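Long-range contact in tRNA (cytosine(38)-C(5))-methyltransferase (Schizosaccharomyces pombe, PDB 6FDF), which methylates carbon 5 of cytosine 38 in the anticodon loop of tRNA(Asp), using S-adenosyl-L-methionine as methyl donor: residues L11-M23 with F71-S84. Numbering follows the deposited sequence.
With SAH (S-adenosyl-L-homocysteine), chain E.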
loop_
_atom_site.group_PDB
_atom_site.type_symbol
_atom_site.label_atom_id
_atom_site.label_comp_id
_atom_site.label_asym_id
_atom_site.label_seq_id
_atom_site.Cartn_x
_atom_site.Cartn_y
_atom_site.Cartn_z
ATOM N N LEU A 11 20.233 7.837 -7.672
ATOM C CA LEU A 11 19.123 8.655 -7.199
ATOM C C LEU A 11 18.984 8.518 -5.688
ATOM O O LEU A 11 18.778 7.410 -5.176
ATOM C CB LEU A 11 17.828 8.241 -7.898
ATOM C CG LEU A 11 16.551 9.001 -7.527
ATOM C CD1 LEU A 11 16.626 10.436 -8.017
ATOM C CD2 LEU A 11 15.328 8.302 -8.097
ATOM N N ARG A 12 19.076 9.641 -4.976
ATOM C CA ARG A 12 18.854 9.647 -3.534
ATOM C C ARG A 12 17.357 9.770 -3.269
ATOM O O ARG A 12 16.715 10.714 -3.743
ATOM C CB ARG A 12 19.625 10.790 -2.875
ATOM C CG ARG A 12 21.146 10.669 -3.011
ATOM C CD ARG A 12 21.858 11.932 -2.508
ATOM N NE ARG A 12 21.609 12.223 -1.093
ATOM C CZ ARG A 12 22.278 11.671 -0.080
ATOM N NH1 ARG A 12 23.231 10.771 -0.308
ATOM N NH2 ARG A 12 21.990 12.013 1.170
ATOM N N VAL A 13 16.808 8.824 -2.505
ATOM C CA VAL A 13 15.372 8.725 -2.259
ATOM C C VAL A 13 15.093 8.863 -0.770
ATOM O O VAL A 13 15.776 8.251 0.059
ATOM C CB VAL A 13 14.805 7.392 -2.783
ATOM C CG1 VAL A 13 13.287 7.350 -2.591
ATOM C CG2 VAL A 13 15.175 7.190 -4.239
ATOM N N LEU A 14 14.076 9.655 -0.433
ATOM C CA LEU A 14 13.570 9.756 0.933
ATOM C C LEU A 14 12.217 9.057 0.984
ATOM O O LEU A 14 11.302 9.421 0.241
ATOM C CB LEU A 14 13.444 11.218 1.357
ATOM C CG LEU A 14 12.856 11.497 2.740
ATOM C CD1 LEU A 14 13.768 10.939 3.832
ATOM C CD2 LEU A 14 12.627 12.990 2.917
ATOM N N GLU A 15 12.089 8.069 1.862
ATOM C CA GLU A 15 10.915 7.193 1.896
ATOM C C GLU A 15 10.134 7.500 3.177
ATOM O O GLU A 15 10.409 6.941 4.237
ATOM C CB GLU A 15 11.368 5.732 1.811
ATOM C CG GLU A 15 10.273 4.695 1.677
ATOM C CD GLU A 15 10.840 3.289 1.570
ATOM O OE1 GLU A 15 10.040 2.333 1.462
ATOM O OE2 GLU A 15 12.086 3.139 1.593
ATOM N N LEU A 16 9.165 8.409 3.068
ATOM C CA LEU A 16 8.388 8.863 4.218
ATOM C C LEU A 16 7.177 7.966 4.436
ATOM O O LEU A 16 6.538 7.531 3.470
ATOM C CB LEU A 16 7.928 10.305 4.004
ATOM C CG LEU A 16 9.044 11.333 3.811
ATOM C CD1 LEU A 16 8.487 12.654 3.314
ATOM C CD2 LEU A 16 9.801 11.517 5.116
ATOM N N TYR A 17 6.834 7.732 5.708
ATOM C CA TYR A 17 5.779 6.782 6.077
ATOM C C TYR A 17 6.101 5.404 5.490
ATOM O O TYR A 17 5.307 4.805 4.760
ATOM C CB TYR A 17 4.386 7.246 5.609
ATOM C CG TYR A 17 3.974 8.684 5.896
ATOM C CD1 TYR A 17 4.265 9.709 4.997
ATOM C CD2 TYR A 17 3.237 9.005 7.035
ATOM C CE1 TYR A 17 3.860 11.014 5.237
ATOM C CE2 TYR A 17 2.835 10.314 7.288
ATOM C CZ TYR A 17 3.144 11.310 6.378
ATOM O OH TYR A 17 2.726 12.599 6.596
ATOM N N SER A 18 7.300 4.916 5.820
ATOM C CA SER A 18 7.898 3.817 5.067
ATOM C C SER A 18 7.247 2.464 5.343
ATOM O O SER A 18 7.296 1.581 4.479
ATOM C CB SER A 18 9.389 3.727 5.375
ATOM O OG SER A 18 9.640 3.942 6.753
ATOM N N GLY A 19 6.655 2.271 6.518
ATOM C CA GLY A 19 6.021 0.987 6.797
ATOM C C GLY A 19 7.023 -0.149 6.679
ATOM O O GLY A 19 8.151 -0.062 7.174
ATOM N N ILE A 20 6.633 -1.223 5.988
ATOM C CA ILE A 20 7.556 -2.341 5.810
ATOM C C ILE A 20 8.314 -2.200 4.494
ATOM O O ILE A 20 8.984 -3.138 4.050
ATOM C CB ILE A 20 6.829 -3.696 5.882
ATOM C CG1 ILE A 20 5.784 -3.809 4.768
ATOM C CG2 ILE A 20 6.198 -3.898 7.253
ATOM C CD1 ILE A 20 5.087 -5.157 4.722
ATOM N N GLY A 21 8.259 -1.020 3.884
ATOM C CA GLY A 21 9.102 -0.752 2.734
ATOM C C GLY A 21 8.527 -1.115 1.385
ATOM O O GLY A 21 9.295 -1.439 0.467
ATOM N N GLY A 22 7.201 -1.072 1.232
ATOM C CA GLY A 22 6.613 -1.295 -0.079
ATOM C C GLY A 22 7.240 -0.436 -1.161
ATOM O O GLY A 22 7.505 -0.917 -2.264
ATOM N N MET A 23 7.491 0.849 -0.860
ATOM C CA MET A 23 8.083 1.742 -1.860
ATOM C C MET A 23 9.476 1.278 -2.264
ATOM O O MET A 23 9.841 1.337 -3.445
ATOM C CB MET A 23 8.149 3.180 -1.334
ATOM C CG MET A 23 6.818 3.872 -1.089
ATOM S SD MET A 23 5.948 4.222 -2.638
ATOM C CE MET A 23 4.547 5.143 -2.013
ATOM N N PHE A 71 15.257 18.040 5.864
ATOM C CA PHE A 71 15.162 17.705 4.446
ATOM C C PHE A 71 16.430 18.091 3.694
ATOM O O PHE A 71 16.847 17.387 2.765
ATOM C CB PHE A 71 13.946 18.390 3.831
ATOM C CG PHE A 71 12.635 17.782 4.240
ATOM C CD1 PHE A 71 12.273 16.524 3.790
ATOM C CD2 PHE A 71 11.764 18.473 5.062
ATOM C CE1 PHE A 71 11.065 15.961 4.157
ATOM C CE2 PHE A 71 10.551 17.915 5.434
ATOM C CZ PHE A 71 10.203 16.658 4.981
ATOM N N ASP A 72 17.063 19.205 4.088
ATOM C CA ASP A 72 18.314 19.617 3.458
ATOM C C ASP A 72 19.409 18.584 3.683
ATOM O O ASP A 72 20.169 18.258 2.763
ATOM C CB ASP A 72 18.764 20.973 4.000
ATOM C CG ASP A 72 17.907 22.125 3.502
ATOM O OD1 ASP A 72 17.221 21.961 2.471
ATOM O OD2 ASP A 72 17.938 23.202 4.140
ATOM N N ALA A 73 19.508 18.067 4.909
ATOM C CA ALA A 73 20.500 17.039 5.204
ATOM C C ALA A 73 20.225 15.750 4.435
ATOM O O ALA A 73 21.162 15.093 3.966
ATOM C CB ALA A 73 20.538 16.771 6.708
ATOM N N PHE A 74 18.951 15.360 4.310
ATOM C CA PHE A 74 18.617 14.187 3.505
ATOM C C PHE A 74 19.066 14.364 2.059
ATOM O O PHE A 74 19.557 13.415 1.435
ATOM C CB PHE A 74 17.113 13.912 3.557
ATOM C CG PHE A 74 16.625 13.443 4.896
ATOM C CD1 PHE A 74 17.368 12.541 5.643
ATOM C CD2 PHE A 74 15.421 13.897 5.406
ATOM C CE1 PHE A 74 16.924 12.107 6.881
ATOM C CE2 PHE A 74 14.971 13.469 6.647
ATOM C CZ PHE A 74 15.722 12.573 7.383
ATOM N N ASP A 75 18.848 15.553 1.497
ATOM C CA ASP A 75 19.303 15.908 0.152
ATOM C C ASP A 75 18.847 14.877 -0.886
ATOM O O ASP A 75 19.648 14.282 -1.611
ATOM C CB ASP A 75 20.823 16.081 0.128
ATOM C CG ASP A 75 21.323 16.663 -1.178
ATOM O OD1 ASP A 75 20.633 17.538 -1.744
ATOM O OD2 ASP A 75 22.405 16.242 -1.636
ATOM N N CYS A 76 17.536 14.668 -0.948
ATOM C CA CYS A 76 16.954 13.632 -1.791
ATOM C C CYS A 76 16.211 14.239 -2.973
ATOM O O CYS A 76 15.522 15.257 -2.839
ATOM C CB CYS A 76 16.017 12.735 -0.982
ATOM S SG CYS A 76 16.917 11.591 0.082
ATOM N N LYS A 77 16.359 13.603 -4.131
ATOM C CA LYS A 77 15.757 14.089 -5.360
ATOM C C LYS A 77 14.393 13.470 -5.628
ATOM O O LYS A 77 13.601 14.041 -6.389
ATOM C CB LYS A 77 16.716 13.811 -6.520
ATOM C CG LYS A 77 16.302 14.379 -7.861
ATOM C CD LYS A 77 17.410 14.177 -8.893
ATOM C CE LYS A 77 18.380 15.358 -8.937
ATOM N NZ LYS A 77 18.956 15.718 -7.612
ATOM N N LEU A 78 14.102 12.319 -5.028
ATOM C CA LEU A 78 12.770 11.726 -5.044
ATOM C C LEU A 78 12.291 11.589 -3.607
ATOM O O LEU A 78 13.017 11.060 -2.760
ATOM C CB LEU A 78 12.771 10.349 -5.726
ATOM C CG LEU A 78 11.511 9.504 -5.493
ATOM C CD1 LEU A 78 10.287 10.156 -6.140
ATOM C CD2 LEU A 78 11.684 8.080 -6.008
ATOM N N TRP A 79 11.096 12.097 -3.323
ATOM C CA TRP A 79 10.415 11.821 -2.063
ATOM C C TRP A 79 9.203 10.952 -2.356
ATOM O O TRP A 79 8.414 11.281 -3.247
ATOM C CB TRP A 79 9.922 13.095 -1.372
ATOM C CG TRP A 79 10.949 14.095 -0.951
ATOM C CD1 TRP A 79 12.302 14.029 -1.127
ATOM C CD2 TRP A 79 10.687 15.330 -0.291
ATOM N NE1 TRP A 79 12.900 15.158 -0.602
ATOM C CE2 TRP A 79 11.925 15.970 -0.085
ATOM C CE3 TRP A 79 9.522 15.956 0.159
ATOM C CZ2 TRP A 79 12.027 17.208 0.541
ATOM C CZ3 TRP A 79 9.624 17.184 0.783
ATOM C CH2 TRP A 79 10.866 17.800 0.963
ATOM N N THR A 80 9.060 9.848 -1.626
ATOM C CA THR A 80 7.842 9.046 -1.684
ATOM C C THR A 80 7.102 9.188 -0.360
ATOM O O THR A 80 7.718 9.373 0.696
ATOM C CB THR A 80 8.140 7.567 -1.974
ATOM O OG1 THR A 80 8.815 6.968 -0.854
ATOM C CG2 THR A 80 8.982 7.417 -3.240
ATOM N N MET A 81 5.775 9.090 -0.403
ATOM C CA MET A 81 5.027 9.198 0.841
ATOM C C MET A 81 3.673 8.524 0.695
ATOM O O MET A 81 3.042 8.599 -0.363
ATOM C CB MET A 81 4.848 10.665 1.265
ATOM C CG MET A 81 4.232 11.557 0.206
ATOM S SD MET A 81 4.293 13.307 0.656
ATOM C CE MET A 81 5.937 13.747 0.119
ATOM N N SER A 82 3.245 7.868 1.775
ATOM C CA SER A 82 1.899 7.308 1.895
ATOM C C SER A 82 1.327 7.892 3.181
ATOM O O SER A 82 1.288 7.226 4.227
ATOM C CB SER A 82 1.921 5.777 1.903
ATOM O OG SER A 82 0.605 5.251 1.782
ATOM N N PRO A 83 0.898 9.152 3.148
ATOM C CA PRO A 83 0.596 9.857 4.397
ATOM C C PRO A 83 -0.699 9.379 5.035
ATOM O O PRO A 83 -1.528 8.705 4.419
ATOM C CB PRO A 83 0.492 11.324 3.964
ATOM C CG PRO A 83 0.143 11.261 2.504
ATOM C CD PRO A 83 0.875 10.054 1.982
ATOM N N SER A 84 -0.853 9.736 6.302
ATOM C CA SER A 84 -2.042 9.421 7.086
ATOM C C SER A 84 -2.892 10.683 7.088
ATOM O O SER A 84 -2.586 11.651 7.788
ATOM C CB SER A 84 -1.667 8.984 8.500
ATOM O OG SER A 84 -2.815 8.882 9.326
HETATM N N SAH E . 3.602 2.737 2.653
HETATM C CA SAH E . 4.047 1.871 3.723
HETATM C CB SAH E . 3.088 1.905 4.915
HETATM C CG SAH E . 2.326 3.227 4.987
HETATM S SD SAH E . 0.972 3.175 6.122
HETATM C C SAH E . 4.216 0.475 3.212
HETATM O O SAH E . 4.047 0.269 1.990
HETATM O OXT SAH E . 4.532 -0.410 4.035
HETATM C "C5'" SAH E . 1.328 4.713 6.894
HETATM C "C4'" SAH E . 2.574 4.565 7.767
HETATM O "O4'" SAH E . 2.924 5.858 8.224
HETATM C "C3'" SAH E . 2.361 3.673 8.990
HETATM O "O3'" SAH E . 3.392 2.689 9.058
HETATM C "C2'" SAH E . 2.520 4.620 10.182
HETATM O "O2'" SAH E . 3.243 4.013 11.259
HETATM C "C1'" SAH E . 3.312 5.776 9.584
HETATM N N9 SAH E . 3.011 7.096 10.176
HETATM C C8 SAH E . 1.797 7.628 10.425
HETATM N N7 SAH E . 1.920 8.862 10.970
HETATM C C5 SAH E . 3.233 9.145 11.077
HETATM C C6 SAH E . 4.050 10.275 11.564
HETATM N N6 SAH E . 3.467 11.387 12.063
HETATM N N1 SAH E . 5.396 10.143 11.490
HETATM C C2 SAH E . 5.985 9.040 10.995
HETATM N N3 SAH E . 5.303 7.976 10.534
HETATM C C4 SAH E . 3.945 7.970 10.558
HETATM O O HOH W 1 7.009 6.197 1.149
HETATM O O HOH W 2 0.177 12.269 7.787
#
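L14 sits at the heart of the packing, its two methyls shared among three aromatic rings. L14 CD1 lies over the face of F74, 3.9 Å from the ring centroid; L14 CD2 stands over the five-membered ring of W79 and meets the edge of F71 at CE1 (3.6 Å). With CG anti to the backbone N (chi1 177°), the isobutyl group reaches off the sheet into this aromatic cluster. The strands that carry it, 11-16 and 78-81, run parallel: L14 N donates to L78 O, L14 O accepts from T80 N, and L16 N donates to T80 O. On the sheet face opposite L14, V13 CG1 packs alongside L78 CD2, and M23, from helix 22-29, runs antiparallel to the T80 side chain, its CG near OG1.

At the start of strand 11-16 the contact is looser and partly open to solvent, with D75 exposed. There the R12 chain bends at chi3 (61°) and lays its guanidinium edge against the carbonyls of F74, the last helical residue, and of D75 just beyond it: R12 NE bonds D75 O at 2.9 Å and R12 NH2 bonds F74 O at 2.8 Å. Both oxygens lie near the guanidinium plane. A methionine in its place would probably leave the F74 and D75 carbonyls without these donors and the turn into strand 78-81 less firmly held.

Beyond the strands, P83, two residues before C85, the predicted catalytic cysteine, sets its CA over the centre of one Y17 ring face, 3.4 Å from the centroid, while SAH O4' lies at the ring edge. A water links Y17 OH to S84 O. I20 N bonds the carboxylate of SAH at OXT (3.0 Å), within the glycine-rich loop after the first strand of a Rossmann-like class I methyltransferase fold.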